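PDB 6LB7: calcium uptake protein 2, mitochondrial from Homo sapiens, which binds calcium through an EF-hand site and probably helps control calcium entry through the mitochondrial uniporter. Local coordinates for residues 13-18 against 24-29; 190-195 against 200-205; 208-213 against 240-245. All blocks are in the same frame, centred on the assembly; numbering follows the deposited sequence.

Contact 1: 13-18 against 24-29; sequences RFMQFS and GEYYMT
The F14 ring meets the carbonyl O of Y26 at its edge. Y26 O lies in the ring plane, 3.3 Å from F14 CE2, and is about as near to CZ. On one face of the same ring sits S18 OG, 3.2 Å above the plane and over its centre. M28 comes in at a slant. Its CG is 3.5 Å from F14 CE1, and SD lies 4.7 Å from the ring centroid in a Met-aromatic contact. The extended end of M28 carries CE on to F17 CB, 3.8 Å away. The Y26 ring has a sulfur partner of its own. M15 SD stands 4.3 Å from its centroid, 39° off the normal, and the two side chains cross at about a right angle. The bend of M15 at chi3 (-72°) turns its methyl away from the ring.

F14 CG is anti to the backbone N (chi1 173°), which sends the ring out to the strand. S18 OG donates to F14 O at 2.7 Å, from above the carbonyl plane. S18 N also binds F14 O, so two donors grip this helix-end carbonyl. A leucine at F14 would probably leave Y26 O and M28 SD without their aromatic partner and open a gap under Y84 and Y87 of helix 84-94.

The contact joins the end of helix 11-17 to the hairpin strand 25-27. One ring edge facing a carbonyl, with a sulfur beside each of two rings, implies weakly polar cohesion in a largely buried interface.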
loop_
_atom_site.group_PDB
_atom_site.type_symbol
_atom_site.label_atom_id
_atom_site.label_comp_id
_atom_site.label_asym_id
_atom_site.label_seq_id
_atom_site.Cartn_x
_atom_site.Cartn_y
_atom_site.Cartn_z
ATOM N N ARG B 13 14.146 -20.613 -10.672
ATOM C CA ARG B 13 13.555 -20.324 -11.971
ATOM C C ARG B 13 14.505 -19.522 -12.852
ATOM O O ARG B 13 14.607 -19.770 -14.061
ATOM C CB ARG B 13 12.257 -19.572 -11.779
ATOM C CG ARG B 13 11.727 -19.064 -13.064
ATOM C CD ARG B 13 10.438 -18.362 -12.840
ATOM N NE ARG B 13 9.808 -18.056 -14.115
ATOM C CZ ARG B 13 9.054 -18.914 -14.784
ATOM N NH1 ARG B 13 8.842 -20.131 -14.292
ATOM N NH2 ARG B 13 8.513 -18.562 -15.936
ATOM N N PHE B 14 15.213 -18.556 -12.264
ATOM C CA PHE B 14 16.231 -17.831 -13.016
ATOM C C PHE B 14 17.252 -18.792 -13.614
ATOM O O PHE B 14 17.523 -18.753 -14.819
ATOM C CB PHE B 14 16.920 -16.808 -12.116
ATOM C CG PHE B 14 18.108 -16.127 -12.764
ATOM C CD1 PHE B 14 17.927 -15.070 -13.639
ATOM C CD2 PHE B 14 19.406 -16.546 -12.487
ATOM C CE1 PHE B 14 19.020 -14.436 -14.232
ATOM C CE2 PHE B 14 20.503 -15.928 -13.078
ATOM C CZ PHE B 14 20.314 -14.868 -13.949
ATOM N N MET B 15 17.816 -19.677 -12.785
ATOM C CA MET B 15 18.854 -20.559 -13.324
ATOM C C MET B 15 18.286 -21.593 -14.292
ATOM O O MET B 15 18.974 -22.001 -15.237
ATOM C CB MET B 15 19.611 -21.240 -12.186
ATOM C CG MET B 15 20.710 -20.388 -11.595
ATOM S SD MET B 15 21.680 -21.209 -10.309
ATOM C CE MET B 15 20.516 -21.247 -8.973
ATOM N N GLN B 16 17.010 -21.956 -14.166
ATOM C CA GLN B 16 16.388 -22.841 -15.147
ATOM C C GLN B 16 16.319 -22.188 -16.529
ATOM O O GLN B 16 16.543 -22.856 -17.546
ATOM C CB GLN B 16 14.996 -23.249 -14.658
ATOM C CG GLN B 16 13.934 -23.411 -15.734
ATOM C CD GLN B 16 12.602 -23.899 -15.158
ATOM O OE1 GLN B 16 12.087 -23.335 -14.192
ATOM N NE2 GLN B 16 12.053 -24.955 -15.747
ATOM N N PHE B 17 16.019 -20.881 -16.590
ATOM C CA PHE B 17 15.933 -20.182 -17.870
ATOM C C PHE B 17 17.262 -19.605 -18.341
ATOM O O PHE B 17 17.395 -19.286 -19.525
ATOM C CB PHE B 17 14.904 -19.045 -17.792
ATOM C CG PHE B 17 13.503 -19.487 -18.058
ATOM C CD1 PHE B 17 12.990 -19.458 -19.344
ATOM C CD2 PHE B 17 12.697 -19.936 -17.022
ATOM C CE1 PHE B 17 11.687 -19.874 -19.592
ATOM C CE2 PHE B 17 11.406 -20.345 -17.260
ATOM C CZ PHE B 17 10.905 -20.320 -18.552
ATOM N N SER B 18 18.233 -19.436 -17.450
ATOM C CA SER B 18 19.530 -18.895 -17.852
ATOM C C SER B 18 20.225 -19.810 -18.859
ATOM O O SER B 18 20.333 -21.019 -18.650
ATOM C CB SER B 18 20.419 -18.699 -16.626
ATOM O OG SER B 18 19.840 -17.759 -15.738
ATOM N N GLY B 24 30.835 -19.366 -11.982
ATOM C CA GLY B 24 29.853 -19.801 -11.016
ATOM C C GLY B 24 28.550 -19.034 -11.024
ATOM O O GLY B 24 27.603 -19.446 -10.337
ATOM N N GLU B 25 28.462 -17.936 -11.764
ATOM C CA GLU B 25 27.249 -17.132 -11.817
ATOM C C GLU B 25 26.505 -17.393 -13.118
ATOM O O GLU B 25 27.115 -17.529 -14.182
ATOM C CB GLU B 25 27.566 -15.644 -11.687
ATOM C CG GLU B 25 28.253 -15.281 -10.374
ATOM C CD GLU B 25 27.464 -15.704 -9.143
ATOM O OE1 GLU B 25 26.218 -15.795 -9.215
ATOM O OE2 GLU B 25 28.105 -15.947 -8.095
ATOM N N TYR B 26 25.185 -17.453 -13.028
ATOM C CA TYR B 26 24.362 -17.663 -14.206
ATOM C C TYR B 26 23.790 -16.343 -14.695
ATOM O O TYR B 26 23.596 -15.394 -13.924
ATOM C CB TYR B 26 23.251 -18.673 -13.910
ATOM C CG TYR B 26 23.818 -20.058 -13.746
ATOM C CD1 TYR B 26 24.378 -20.459 -12.541
ATOM C CD2 TYR B 26 23.847 -20.950 -14.813
ATOM C CE1 TYR B 26 24.928 -21.718 -12.393
ATOM C CE2 TYR B 26 24.394 -22.210 -14.675
ATOM C CZ TYR B 26 24.932 -22.587 -13.463
ATOM O OH TYR B 26 25.477 -23.837 -13.320
ATOM N N TYR B 27 23.527 -16.291 -16.000
ATOM C CA TYR B 27 23.032 -15.087 -16.646
ATOM C C TYR B 27 21.974 -15.455 -17.679
ATOM O O TYR B 27 22.046 -16.507 -18.318
ATOM C CB TYR B 27 24.164 -14.288 -17.305
ATOM C CG TYR B 27 25.207 -13.805 -16.311
ATOM C CD1 TYR B 27 26.344 -14.562 -16.041
ATOM C CD2 TYR B 27 25.032 -12.618 -15.611
ATOM C CE1 TYR B 27 27.291 -14.128 -15.119
ATOM C CE2 TYR B 27 25.971 -12.163 -14.707
ATOM C CZ TYR B 27 27.098 -12.926 -14.460
ATOM O OH TYR B 27 28.014 -12.482 -13.547
ATOM N N MET B 28 20.979 -14.585 -17.816
ATOM C CA MET B 28 20.027 -14.630 -18.912
ATOM C C MET B 28 20.489 -13.750 -20.066
ATOM O O MET B 28 21.067 -12.685 -19.858
ATOM C CB MET B 28 18.664 -14.136 -18.439
ATOM C CG MET B 28 17.941 -15.041 -17.504
ATOM S SD MET B 28 16.450 -14.156 -16.968
ATOM C CE MET B 28 15.442 -15.540 -16.455
ATOM N N THR B 29 20.206 -14.192 -21.293
ATOM C CA THR B 29 20.130 -13.244 -22.394
ATOM C C THR B 29 18.776 -12.547 -22.367
ATOM O O THR B 29 17.851 -13.006 -21.696
ATOM C CB THR B 29 20.288 -13.948 -23.738
ATOM O OG1 THR B 29 19.202 -14.874 -23.917
ATOM C CG2 THR B 29 21.662 -14.676 -23.832
#

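Contact 2: 190-195 against 200-205; sequences MEFLQF and SFMRKE
F192 and M202 run side by side, pointing opposite ways. The ring of F192 reaches out from helix 173-196, while M202 reaches back toward that helix. CB of M202 touches F192 CE2 at 3.8 Å. Further along, M202 SD lies 4.9 Å from the F192 ring centroid and 51° off its normal. This is an oblique Met-aromatic contact. The methyl reaches the helix backbone. M202 CE sits 3.9 Å from F192 CA and 3.9 Å from F195 CB, in the groove between two residues one turn apart. The bend at chi3 (-139°) brings CE to this place.

The F192 ring has a different neighbour at its edge. S200 O lies in the ring plane, 3.5 Å from both CE1 and CZ. M202 N is near CZ too, at 3.7 Å, but obliquely. F192 CG is anti to the backbone N (chi1 -179°), and this carries the ring off the helix to the chain at 200-202. F195 turns the other way. Only its CB meets M202, and its ring leads off to W210 and F213, both in edge-to-face pairs. E191 O lies in the plane at the F195 ring edge.

E191 is buried, and its carboxylate is met by R318 and R321 in salt bridges and by W210 NE1 in a hydrogen bond. The exposed R203 makes a salt bridge within 200-205, NH2 to E205 OE2 at 2.6 Å, with D206 as a second partner. M202 also pairs through its backbone with I237, consistent with the backbone pairing of loops in EF-hand pairs.

Across the two segments the bonding is therefore apolar and weakly polar. The thioether lies between the F192 ring and F195 CB, and the buried E191 has its charge met by two arginines beside this apolar core.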
loop_
_atom_site.group_PDB
_atom_site.type_symbol
_atom_site.label_atom_id
_atom_site.label_comp_id
_atom_site.label_asym_id
_atom_site.label_seq_id
_atom_site.Cartn_x
_atom_site.Cartn_y
_atom_site.Cartn_z
ATOM N N MET B 190 4.559 -8.521 -27.060
ATOM C CA MET B 190 5.010 -9.879 -27.334
ATOM C C MET B 190 3.953 -10.902 -26.931
ATOM O O MET B 190 3.674 -11.847 -27.677
ATOM C CB MET B 190 6.317 -10.123 -26.607
ATOM C CG MET B 190 6.958 -11.411 -26.950
ATOM S SD MET B 190 8.645 -11.377 -26.330
ATOM C CE MET B 190 9.352 -12.636 -27.374
ATOM N N GLU B 191 3.348 -10.726 -25.753
ATOM C CA GLU B 191 2.273 -11.624 -25.344
ATOM C C GLU B 191 1.068 -11.507 -26.272
ATOM O O GLU B 191 0.426 -12.509 -26.590
ATOM C CB GLU B 191 1.870 -11.344 -23.893
ATOM C CG GLU B 191 2.962 -11.766 -22.912
ATOM C CD GLU B 191 2.500 -11.772 -21.472
ATOM O OE1 GLU B 191 1.659 -10.916 -21.094
ATOM O OE2 GLU B 191 2.971 -12.654 -20.719
ATOM N N PHE B 192 0.750 -10.301 -26.729
ATOM C CA PHE B 192 -0.364 -10.163 -27.660
ATOM C C PHE B 192 -0.184 -11.068 -28.874
ATOM O O PHE B 192 -1.084 -11.822 -29.232
ATOM C CB PHE B 192 -0.503 -8.723 -28.124
ATOM C CG PHE B 192 -1.662 -8.514 -29.068
ATOM C CD1 PHE B 192 -1.477 -8.570 -30.446
ATOM C CD2 PHE B 192 -2.939 -8.284 -28.569
ATOM C CE1 PHE B 192 -2.552 -8.383 -31.311
ATOM C CE2 PHE B 192 -4.005 -8.086 -29.419
ATOM C CZ PHE B 192 -3.816 -8.137 -30.793
ATOM N N LEU B 193 0.978 -10.996 -29.533
ATOM C CA LEU B 193 1.167 -11.817 -30.726
ATOM C C LEU B 193 1.319 -13.291 -30.388
ATOM O O LEU B 193 0.911 -14.152 -31.179
ATOM C CB LEU B 193 2.367 -11.326 -31.515
ATOM C CG LEU B 193 1.935 -10.099 -32.321
ATOM C CD1 LEU B 193 3.157 -9.330 -32.804
ATOM C CD2 LEU B 193 1.014 -10.517 -33.484
ATOM N N GLN B 194 1.897 -13.600 -29.225
ATOM C CA GLN B 194 1.984 -14.991 -28.796
ATOM C C GLN B 194 0.592 -15.615 -28.688
ATOM O O GLN B 194 0.338 -16.706 -29.208
ATOM C CB GLN B 194 2.737 -15.059 -27.452
ATOM C CG GLN B 194 2.972 -16.425 -26.897
ATOM C CD GLN B 194 3.759 -17.307 -27.809
ATOM O OE1 GLN B 194 4.534 -16.899 -28.521
ATOM N NE2 GLN B 194 3.539 -18.518 -27.794
ATOM N N PHE B 195 -0.354 -14.922 -28.062
ATOM C CA PHE B 195 -1.655 -15.540 -27.881
ATOM C C PHE B 195 -2.591 -15.278 -29.047
ATOM O O PHE B 195 -3.508 -16.075 -29.273
ATOM C CB PHE B 195 -2.270 -15.081 -26.543
ATOM C CG PHE B 195 -1.585 -15.700 -25.357
ATOM C CD1 PHE B 195 -2.011 -16.918 -24.849
ATOM C CD2 PHE B 195 -0.466 -15.109 -24.810
ATOM C CE1 PHE B 195 -1.333 -17.515 -23.794
ATOM C CE2 PHE B 195 0.203 -15.698 -23.746
ATOM C CZ PHE B 195 -0.233 -16.892 -23.232
ATOM N N SER B 200 -3.721 -10.272 -36.527
ATOM C CA SER B 200 -3.696 -8.855 -36.147
ATOM C C SER B 200 -4.574 -8.586 -34.934
ATOM O O SER B 200 -4.320 -7.644 -34.181
ATOM C CB SER B 200 -4.178 -7.975 -37.301
ATOM O OG SER B 200 -3.410 -8.169 -38.467
ATOM N N PHE B 201 -5.621 -9.374 -34.752
ATOM C CA PHE B 201 -6.542 -9.181 -33.644
ATOM C C PHE B 201 -6.572 -10.448 -32.820
ATOM O O PHE B 201 -6.328 -11.541 -33.333
ATOM C CB PHE B 201 -7.958 -8.800 -34.136
ATOM C CG PHE B 201 -7.999 -7.448 -34.795
ATOM C CD1 PHE B 201 -8.282 -6.303 -34.046
ATOM C CD2 PHE B 201 -7.699 -7.308 -36.143
ATOM C CE1 PHE B 201 -8.296 -5.054 -34.634
ATOM C CE2 PHE B 201 -7.702 -6.048 -36.740
ATOM C CZ PHE B 201 -8.000 -4.924 -35.983
ATOM N N MET B 202 -6.799 -10.266 -31.518
ATOM C CA MET B 202 -6.939 -11.354 -30.564
ATOM C C MET B 202 -8.395 -11.780 -30.573
ATOM O O MET B 202 -9.280 -10.948 -30.353
ATOM C CB MET B 202 -6.540 -10.871 -29.168
ATOM C CG MET B 202 -5.841 -11.829 -28.269
ATOM S SD MET B 202 -5.398 -10.894 -26.773
ATOM C CE MET B 202 -3.761 -11.530 -26.468
ATOM N N ARG B 203 -8.663 -13.051 -30.847
ATOM C CA ARG B 203 -10.029 -13.494 -30.628
ATOM C C ARG B 203 -10.344 -13.446 -29.138
ATOM O O ARG B 203 -9.445 -13.476 -28.295
ATOM C CB ARG B 203 -10.254 -14.893 -31.188
ATOM C CG ARG B 203 -9.893 -14.973 -32.667
ATOM C CD ARG B 203 -10.064 -16.398 -33.150
ATOM N NE ARG B 203 -9.467 -17.274 -32.175
ATOM C CZ ARG B 203 -9.584 -18.588 -32.189
ATOM N NH1 ARG B 203 -10.285 -19.188 -33.152
ATOM N NH2 ARG B 203 -9.005 -19.300 -31.226
ATOM N N LYS B 204 -11.639 -13.333 -28.818
ATOM C CA LYS B 204 -12.026 -13.333 -27.412
ATOM C C LYS B 204 -11.489 -14.556 -26.692
ATOM O O LYS B 204 -11.043 -14.456 -25.549
ATOM C CB LYS B 204 -13.542 -13.246 -27.271
ATOM C CG LYS B 204 -14.068 -11.830 -27.472
ATOM C CD LYS B 204 -15.596 -11.831 -27.494
ATOM C CE LYS B 204 -16.167 -10.431 -27.538
ATOM N NZ LYS B 204 -17.690 -10.473 -27.559
ATOM N N GLU B 205 -11.493 -15.724 -27.337
ATOM C CA GLU B 205 -10.940 -16.874 -26.628
ATOM C C GLU B 205 -9.415 -16.876 -26.601
ATOM O O GLU B 205 -8.843 -17.535 -25.731
ATOM C CB GLU B 205 -11.472 -18.194 -27.212
ATOM C CG GLU B 205 -10.937 -18.611 -28.557
ATOM C CD GLU B 205 -11.382 -20.024 -28.930
ATOM O OE1 GLU B 205 -12.395 -20.497 -28.373
ATOM O OE2 GLU B 205 -10.723 -20.666 -29.773
#

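Contact 3: 208-213 against 240-245; sequences AEWLLF and DEFKSF
The backbones of 208-213 and 240-245 stay well apart where they face each other. W210 CA is 10.4 Å from F242 CA, and L211 CA is 10.3 Å from F245 CA. The side chains bridge this distance. Residues 208-211 are the last turn of helix 204-211, and L212 and F213 follow it. L212 is the first residue past the helix end, and its N still bonds to A208 O. Segment 240-245 is helical throughout.

W210 is central to the contact. Its chi1 of 170° places CG anti to the backbone N and holds the indole out toward helix 239-249. F242 meets one face of the indole with its edge. F242 CE2 is 3.6 Å from W210 CD2 and F242 CZ is 3.6 Å from W210 CE2, so this edge lies over the bond where the two indole rings fuse. The pair is T-shaped, with the centroids of the F242 ring and the W210 six-membered ring 4.8 Å apart and the planes at 80°.

F245 comes to the indole rim instead. F245 CE2 lies in the indole plane, 3.7 Å from W210 CZ3. These two rings meet at their rims, with planes at 84°. L211 CD1 adds an aliphatic contact, 4.0 Å from F245 CE2.

The indole is also held from outside the two segments. W210 NE1 bonds to E191, R318 makes a cation-pi contact, and F195 makes an edge-to-face pair.

W210, F242 and F245 thus form a buried aromatic cluster between helices 204-211 and 239-249. Such aromatic side chains between the second helices of two helix-loop-helix units are consistent with the core of a paired EF-hand lobe.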
loop_
_atom_site.group_PDB
_atom_site.type_symbol
_atom_site.label_atom_id
_atom_site.label_comp_id
_atom_site.label_asym_id
_atom_site.label_seq_id
_atom_site.Cartn_x
_atom_site.Cartn_y
_atom_site.Cartn_z
ATOM N N ALA B 208 -8.877 -14.962 -23.551
ATOM C CA ALA B 208 -9.144 -15.841 -22.418
ATOM C C ALA B 208 -7.965 -16.770 -22.155
ATOM O O ALA B 208 -7.600 -17.002 -20.999
ATOM C CB ALA B 208 -10.419 -16.647 -22.664
ATOM N N GLU B 209 -7.353 -17.309 -23.217
ATOM C CA GLU B 209 -6.179 -18.166 -23.035
ATOM C C GLU B 209 -5.037 -17.417 -22.377
ATOM O O GLU B 209 -4.357 -17.965 -21.499
ATOM C CB GLU B 209 -5.692 -18.721 -24.369
ATOM C CG GLU B 209 -6.569 -19.734 -25.032
ATOM C CD GLU B 209 -6.101 -19.987 -26.450
ATOM O OE1 GLU B 209 -6.919 -20.395 -27.292
ATOM O OE2 GLU B 209 -4.906 -19.734 -26.731
ATOM N N TRP B 210 -4.777 -16.178 -22.813
ATOM C CA TRP B 210 -3.790 -15.361 -22.111
ATOM C C TRP B 210 -4.170 -15.194 -20.640
ATOM O O TRP B 210 -3.346 -15.382 -19.737
ATOM C CB TRP B 210 -3.667 -13.991 -22.793
ATOM C CG TRP B 210 -2.848 -13.023 -21.995
ATOM C CD1 TRP B 210 -1.472 -12.902 -21.996
ATOM C CD2 TRP B 210 -3.338 -12.020 -21.092
ATOM N NE1 TRP B 210 -1.093 -11.898 -21.147
ATOM C CE2 TRP B 210 -2.218 -11.340 -20.582
ATOM C CE3 TRP B 210 -4.615 -11.642 -20.658
ATOM C CZ2 TRP B 210 -2.331 -10.302 -19.646
ATOM C CZ3 TRP B 210 -4.729 -10.605 -19.722
ATOM C CH2 TRP B 210 -3.590 -9.949 -19.230
ATOM N N LEU B 211 -5.432 -14.850 -20.377
ATOM C CA LEU B 211 -5.830 -14.487 -19.017
ATOM C C LEU B 211 -5.690 -15.667 -18.062
ATOM O O LEU B 211 -5.321 -15.488 -16.898
ATOM C CB LEU B 211 -7.269 -13.960 -19.025
ATOM C CG LEU B 211 -7.918 -13.471 -17.727
ATOM C CD1 LEU B 211 -7.218 -12.262 -17.220
ATOM C CD2 LEU B 211 -9.393 -13.147 -17.960
ATOM N N LEU B 212 -5.975 -16.875 -18.539
ATOM C CA LEU B 212 -5.993 -18.091 -17.743
ATOM C C LEU B 212 -4.683 -18.863 -17.826
ATOM O O LEU B 212 -4.590 -19.965 -17.290
ATOM C CB LEU B 212 -7.156 -18.996 -18.203
ATOM C CG LEU B 212 -8.562 -18.442 -17.957
ATOM C CD1 LEU B 212 -9.612 -19.269 -18.686
ATOM C CD2 LEU B 212 -8.823 -18.434 -16.463
ATOM N N PHE B 213 -3.672 -18.309 -18.486
ATOM C CA PHE B 213 -2.464 -19.073 -18.775
ATOM C C PHE B 213 -1.742 -19.530 -17.508
ATOM O O PHE B 213 -1.138 -20.607 -17.505
ATOM C CB PHE B 213 -1.538 -18.240 -19.642
ATOM C CG PHE B 213 -0.405 -19.020 -20.241
ATOM C CD1 PHE B 213 -0.643 -19.974 -21.205
ATOM C CD2 PHE B 213 0.895 -18.788 -19.842
ATOM C CE1 PHE B 213 0.398 -20.689 -21.760
ATOM C CE2 PHE B 213 1.948 -19.506 -20.400
ATOM C CZ PHE B 213 1.702 -20.445 -21.356
ATOM N N ASP B 240 -4.359 -2.241 -28.804
ATOM C CA ASP B 240 -4.594 -1.133 -27.880
ATOM C C ASP B 240 -5.577 -1.524 -26.783
ATOM O O ASP B 240 -5.391 -1.154 -25.621
ATOM C CB ASP B 240 -5.108 0.106 -28.628
ATOM C CG ASP B 240 -3.988 0.870 -29.325
ATOM O OD1 ASP B 240 -2.821 0.689 -28.924
ATOM O OD2 ASP B 240 -4.272 1.643 -30.272
ATOM N N GLU B 241 -6.642 -2.246 -27.135
ATOM C CA GLU B 241 -7.574 -2.707 -26.114
ATOM C C GLU B 241 -6.895 -3.689 -25.168
ATOM O O GLU B 241 -7.156 -3.680 -23.958
ATOM C CB GLU B 241 -8.812 -3.336 -26.770
ATOM C CG GLU B 241 -9.640 -2.322 -27.566
ATOM C CD GLU B 241 -10.731 -2.952 -28.443
ATOM O OE1 GLU B 241 -10.639 -4.157 -28.788
ATOM O OE2 GLU B 241 -11.679 -2.224 -28.802
ATOM N N PHE B 242 -6.021 -4.547 -25.698
ATOM C CA PHE B 242 -5.288 -5.463 -24.840
ATOM C C PHE B 242 -4.368 -4.697 -23.905
ATOM O O PHE B 242 -4.307 -4.993 -22.704
ATOM C CB PHE B 242 -4.501 -6.461 -25.696
ATOM C CG PHE B 242 -3.673 -7.420 -24.904
ATOM C CD1 PHE B 242 -2.293 -7.337 -24.932
ATOM C CD2 PHE B 242 -4.277 -8.425 -24.145
ATOM C CE1 PHE B 242 -1.520 -8.226 -24.228
ATOM C CE2 PHE B 242 -3.506 -9.329 -23.424
ATOM C CZ PHE B 242 -2.130 -9.235 -23.459
ATOM N N LYS B 243 -3.648 -3.699 -24.433
ATOM C CA LYS B 243 -2.746 -2.908 -23.598
ATOM C C LYS B 243 -3.498 -2.235 -22.454
ATOM O O LYS B 243 -2.987 -2.164 -21.329
ATOM C CB LYS B 243 -2.011 -1.847 -24.436
ATOM C CG LYS B 243 -0.941 -2.400 -25.356
ATOM C CD LYS B 243 -0.323 -1.299 -26.250
ATOM C CE LYS B 243 0.836 -1.866 -27.035
ATOM N NZ LYS B 243 1.527 -0.881 -27.903
ATOM N N SER B 244 -4.711 -1.743 -22.717
ATOM C CA SER B 244 -5.489 -1.087 -21.663
ATOM C C SER B 244 -5.823 -2.056 -20.542
ATOM O O SER B 244 -5.765 -1.687 -19.366
ATOM C CB SER B 244 -6.785 -0.491 -22.216
ATOM O OG SER B 244 -6.469 0.454 -23.210
ATOM N N PHE B 245 -6.204 -3.290 -20.887
ATOM C CA PHE B 245 -6.447 -4.277 -19.844
ATOM C C PHE B 245 -5.185 -4.565 -19.058
ATOM O O PHE B 245 -5.235 -4.692 -17.828
ATOM C CB PHE B 245 -6.992 -5.584 -20.405
ATOM C CG PHE B 245 -7.443 -6.529 -19.332
ATOM C CD1 PHE B 245 -8.723 -6.417 -18.796
ATOM C CD2 PHE B 245 -6.573 -7.499 -18.821
ATOM C CE1 PHE B 245 -9.145 -7.273 -17.792
ATOM C CE2 PHE B 245 -6.979 -8.363 -17.806
ATOM C CZ PHE B 245 -8.280 -8.242 -17.287
#

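In the fold
From the N terminus, contact 1 closes first, over the short turn that holds strand 20-22, and ties helix 11-17 to the hairpin. The chain then passes through the calcium-binding loop at D109 to E120. Contact 2 closes the loop between helices 173-196 and 204-211. Contact 3 spans a longer excursion through helix 220-230 and brings helix 239-249 to helix 204-211. The three follow in series, with none nested or crossed. Contacts 2 and 3 share helix 204-211 and touch, with centres about 8 Å apart, making one continuous core. Contact 1 lies about 28 Å from each of them, centre to centre, and touches neither.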